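Local coordinates for protein cycloalternan-forming enzyme (Listeria monocytogenes serovar 1/2a, PDB 5F7U) that belongs to glycoside hydrolase family 31 and binds glycans in its barrel domain and at further sites along the chain, at residues Y598-Q603 / Q611-A616. The protein carries 1 engineered substitution. Residues are numbered along the deposited sequence; the frame is centred on the assembly and turned at random.
Sequences YWSGDQ and QASLKA. With GLC (alpha-D-glucopyranose), chain F; GLC (alpha-D-glucopyranose), chain B.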
ATOM      1  N   TYR A 598      -5.441  -1.829  -6.031  1.00 11.59           N
ATOM      2  CA  TYR A 598      -4.322  -2.719  -6.448  1.00 11.53           C
ATOM      3  C   TYR A 598      -4.233  -3.869  -5.486  1.00 11.98           C
ATOM      4  O   TYR A 598      -4.231  -3.631  -4.269  1.00 12.19           O
ATOM      5  CB  TYR A 598      -2.978  -1.943  -6.550  1.00 11.25           C
ATOM      6  CG  TYR A 598      -3.066  -0.989  -7.705  1.00 11.25           C
ATOM      7  CD1 TYR A 598      -3.732   0.237  -7.554  1.00 11.54           C
ATOM      8  CD2 TYR A 598      -2.619  -1.356  -8.986  1.00 11.49           C
ATOM      9  CE1 TYR A 598      -3.919   1.092  -8.641  1.00 11.73           C
ATOM     10  CE2 TYR A 598      -2.805  -0.499 -10.072  1.00 11.68           C
ATOM     11  CZ  TYR A 598      -3.451   0.713  -9.895  1.00 11.86           C
ATOM     12  OH  TYR A 598      -3.619   1.574 -10.968  1.00 11.94           O
ATOM     13  N   TRP A 599      -4.198  -5.105  -6.011  1.00 11.94           N
ATOM     14  CA  TRP A 599      -3.955  -6.274  -5.129  1.00 12.07           C
ATOM     15  C   TRP A 599      -2.565  -6.842  -5.332  1.00 12.10           C
ATOM     16  O   TRP A 599      -1.966  -6.639  -6.383  1.00 11.93           O
ATOM     17  CB  TRP A 599      -5.056  -7.345  -5.250  1.00 12.40           C
ATOM     18  CG  TRP A 599      -4.791  -8.451  -6.231  1.00 12.68           C
ATOM     19  CD1 TRP A 599      -4.342  -9.698  -5.934  1.00 12.58           C
ATOM     20  CD2 TRP A 599      -4.978  -8.417  -7.662  1.00 12.88           C
ATOM     21  NE1 TRP A 599      -4.250 -10.457  -7.084  1.00 13.18           N
ATOM     22  CE2 TRP A 599      -4.622  -9.699  -8.156  1.00 13.21           C
ATOM     23  CE3 TRP A 599      -5.433  -7.444  -8.564  1.00 12.93           C
ATOM     24  CZ2 TRP A 599      -4.678 -10.033  -9.526  1.00 13.30           C
ATOM     25  CZ3 TRP A 599      -5.519  -7.772  -9.927  1.00 13.06           C
ATOM     26  CH2 TRP A 599      -5.112  -9.064 -10.396  1.00 13.36           C
ATOM     27  N   SER A 600      -2.048  -7.523  -4.304  1.00 12.12           N
ATOM     28  CA  SER A 600      -0.643  -7.950  -4.256  1.00 12.40           C
ATOM     29  C   SER A 600      -0.292  -9.162  -5.131  1.00 12.64           C
ATOM     30  O   SER A 600       0.835  -9.659  -5.091  1.00 13.03           O
ATOM     31  CB  SER A 600      -0.241  -8.170  -2.796  1.00 12.52           C
ATOM     32  OG  SER A 600      -0.897  -9.324  -2.286  1.00 12.95           O
ATOM     33  N   GLY A 601      -1.233  -9.625  -5.950  1.00 12.87           N
ATOM     34  CA  GLY A 601      -0.913 -10.655  -6.935  1.00 13.09           C
ATOM     35  C   GLY A 601      -0.915 -12.078  -6.413  1.00 13.44           C
ATOM     36  O   GLY A 601      -1.654 -12.413  -5.490  1.00 13.52           O
ATOM     37  N   ASP A 602      -0.074 -12.923  -7.015  1.00 13.74           N
ATOM     38  CA  ASP A 602      -0.264 -14.376  -6.944  1.00 14.28           C
ATOM     39  C   ASP A 602       0.665 -14.941  -5.897  1.00 14.88           C
ATOM     40  O   ASP A 602       1.881 -14.993  -6.119  1.00 14.97           O
ATOM     41  CB  ASP A 602       0.064 -15.020  -8.298  1.00 14.50           C
ATOM     42  CG  ASP A 602      -0.863 -14.554  -9.429  1.00 15.05           C
ATOM     43  OD1 ASP A 602      -1.980 -14.081  -9.165  1.00 14.89           O
ATOM     44  OD2 ASP A 602      -0.459 -14.657 -10.608  1.00 15.64           O
ATOM     45  N   GLN A 603       0.087 -15.357  -4.772  1.00 15.22           N
ATOM     46  CA  GLN A 603       0.859 -15.840  -3.622  1.00 16.28           C
ATOM     47  C   GLN A 603       0.304 -17.155  -3.075  1.00 17.29           C
ATOM     48  O   GLN A 603      -0.852 -17.518  -3.303  1.00 18.87           O
ATOM     49  CB  GLN A 603       0.933 -14.770  -2.518  1.00 16.69           C
ATOM     50  CG  GLN A 603       1.481 -13.434  -3.021  1.00 17.44           C
ATOM     51  CD  GLN A 603       1.608 -12.413  -1.918  1.00 18.01           C
ATOM     52  OE1 GLN A 603       0.734 -11.561  -1.763  1.00 18.82           O
ATOM     53  NE2 GLN A 603       2.653 -12.539  -1.093  1.00 18.14           N
ATOM     54  N   GLN A 611       3.423 -12.811   5.365  1.00 12.14           N
ATOM     55  CA  GLN A 611       4.441 -11.816   5.721  1.00 12.16           C
ATOM     56  C   GLN A 611       4.824 -10.952   4.535  1.00 11.81           C
ATOM     57  O   GLN A 611       4.934  -9.725   4.678  1.00 11.41           O
ATOM     58  CB  GLN A 611       5.682 -12.470   6.309  1.00 12.95           C
ATOM     59  CG  GLN A 611       5.423 -13.120   7.674  1.00 13.82           C
ATOM     60  CD  GLN A 611       6.474 -14.145   8.055  1.00 15.15           C
ATOM     61  OE1 GLN A 611       7.601 -14.124   7.522  1.00 15.85           O
ATOM     62  NE2 GLN A 611       6.114 -15.068   8.957  1.00 15.78           N
ATOM     63  N   ALA A 612       4.973 -11.577   3.363  1.00 11.64           N
ATOM     64  CA  ALA A 612       5.352 -10.822   2.163  1.00 11.69           C
ATOM     65  C   ALA A 612       4.206  -9.902   1.700  1.00 11.70           C
ATOM     66  O   ALA A 612       4.447  -8.776   1.255  1.00 11.57           O
ATOM     67  CB  ALA A 612       5.771 -11.765   1.051  1.00 11.91           C
ATOM     68  N   SER A 613       2.956 -10.363   1.828  1.00 11.99           N
ATOM     69  CA  SER A 613       1.804  -9.534   1.483  1.00 12.04           C
ATOM     70  C   SER A 613       1.771  -8.262   2.342  1.00 11.70           C
ATOM     71  O   SER A 613       1.528  -7.162   1.830  1.00 11.14           O
ATOM     72  CB  SER A 613       0.502 -10.323   1.692  1.00 12.43           C
ATOM     73  OG  SER A 613       0.452 -11.470   0.855  1.00 13.97           O
ATOM     74  N   LEU A 614       2.018  -8.418   3.637  1.00 11.71           N
ATOM     75  CA  LEU A 614       1.990  -7.245   4.504  1.00 11.93           C
ATOM     76  C   LEU A 614       3.103  -6.244   4.113  1.00 11.72           C
ATOM     77  O   LEU A 614       2.868  -5.032   4.073  1.00 11.44           O
ATOM     78  CB  LEU A 614       2.014  -7.645   5.988  1.00 12.76           C
ATOM     79  CG  LEU A 614       1.929  -6.545   7.050  1.00 13.42           C
ATOM     80  CD1 LEU A 614       0.807  -5.537   6.757  1.00 13.51           C
ATOM     81  CD2 LEU A 614       1.722  -7.207   8.402  1.00 13.69           C
ATOM     82  N   LYS A 615       4.300  -6.756   3.796  1.00 11.49           N
ATOM     83  CA  LYS A 615       5.371  -5.872   3.293  1.00 11.51           C
ATOM     84  C   LYS A 615       4.958  -5.137   2.022  1.00 11.26           C
ATOM     85  O   LYS A 615       5.218  -3.909   1.859  1.00 11.24           O
ATOM     86  CB  LYS A 615       6.661  -6.671   3.077  1.00 11.56           C
ATOM     87  CG  LYS A 615       7.222  -7.196   4.407  1.00 12.18           C
ATOM     88  CD  LYS A 615       8.406  -8.119   4.164  1.00 12.77           C
ATOM     89  CE  LYS A 615       8.706  -8.953   5.393  1.00 13.63           C
ATOM     90  NZ  LYS A 615       9.851  -9.910   5.150  1.00 14.40           N
ATOM     91  N   ALA A 616       4.270  -5.860   1.142  1.00 11.00           N
ATOM     92  CA  ALA A 616       3.797  -5.294  -0.119  1.00 10.76           C
ATOM     93  C   ALA A 616       2.792  -4.162   0.130  1.00 10.63           C
ATOM     94  O   ALA A 616       2.883  -3.116  -0.502  1.00 10.43           O
ATOM     95  CB  ALA A 616       3.169  -6.384  -0.984  1.00 10.89           C
TER
HETATM   96  C1  GLC F   2      -3.758 -14.024 -12.896  1.00 24.23           C
HETATM   97  C2  GLC F   2      -4.238 -13.299 -11.619  1.00 22.22           C
HETATM   98  C3  GLC F   2      -5.130 -14.181 -10.723  1.00 21.59           C
HETATM   99  C4  GLC F   2      -6.282 -14.784 -11.544  1.00 21.87           C
HETATM  100  C5  GLC F   2      -5.786 -15.344 -12.885  1.00 23.14           C
HETATM  101  C6  GLC F   2      -6.906 -15.806 -13.802  1.00 23.44           C
HETATM  102  O2  GLC F   2      -3.131 -12.698 -10.941  1.00 22.18           O
HETATM  103  O3  GLC F   2      -5.687 -13.427  -9.632  1.00 19.32           O
HETATM  104  O4  GLC F   2      -6.924 -15.833 -10.795  1.00 19.95           O
HETATM  105  O5  GLC F   2      -4.938 -14.435 -13.617  1.00 23.37           O
HETATM  106  O6  GLC F   2      -6.265 -16.466 -14.911  1.00 24.60           O
HETATM  107  C1  GLC B   1       0.105 -17.433 -14.610  1.00 38.74           C
HETATM  108  C2  GLC B   1      -0.040 -15.964 -15.025  1.00 36.33           C
HETATM  109  C3  GLC B   1      -0.763 -15.141 -13.950  1.00 33.93           C
HETATM  110  C4  GLC B   1      -2.149 -15.728 -13.652  1.00 32.96           C
HETATM  111  C5  GLC B   1      -1.946 -17.212 -13.266  1.00 36.21           C
HETATM  112  C6  GLC B   1      -3.247 -17.967 -13.035  1.00 36.33           C
HETATM  113  O1  GLC B   1       1.067 -17.558 -13.553  1.00 43.14           O
HETATM  114  O2  GLC B   1       1.258 -15.414 -15.254  1.00 35.20           O
HETATM  115  O3  GLC B   1      -0.844 -13.781 -14.372  1.00 33.34           O
HETATM  116  O4  GLC B   1      -2.796 -15.049 -12.549  1.00 27.21           O
HETATM  117  O5  GLC B   1      -1.161 -17.987 -14.200  1.00 38.79           O
HETATM  118  O6  GLC B   1      -3.316 -18.113 -11.619  1.00 36.91           O
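Ser600 and Ser613 mark the closest approach of the two backbones, CA to CA 6.4 Å, where the loop leaving strand 597-599 passes helix 607-622. Gln603 carries the contact: its CG lies anti to the carbonyl carbon (chi1 -55°) and the extended chain sends the amide to the helix. There Ser613 OG donates to Gln603 OE1 at 2.6 Å, coming from above the carbonyl plane rather than along a lone pair. Ser600 OG, from its own loop, gives the same Gln603 OE1 a second hydrogen bond of 2.8 Å, with the donor nearly in line with C=O (angle 160°). Two hydroxyls thus grip one buried amide oxygen and tie the loop both to itself and to the helix. The methyl groups of two alanines add contacts on the helix side, Ala612 CB 3.9 Å from Gln603 NE2 and Ala616 CB 4.3 Å from Ser600 CB. The far side of the loop meets sugar: Asp602 OD1 accepts a 2.5 Å hydrogen bond from O2 of the chain F glucose, which also lies at the edge of the Trp599 ring, and Arg586 and His661 are among the further glycan-binding residues. This is a beta-alpha loop of a TIM barrel, anchored to its following helix behind the glycan pocket.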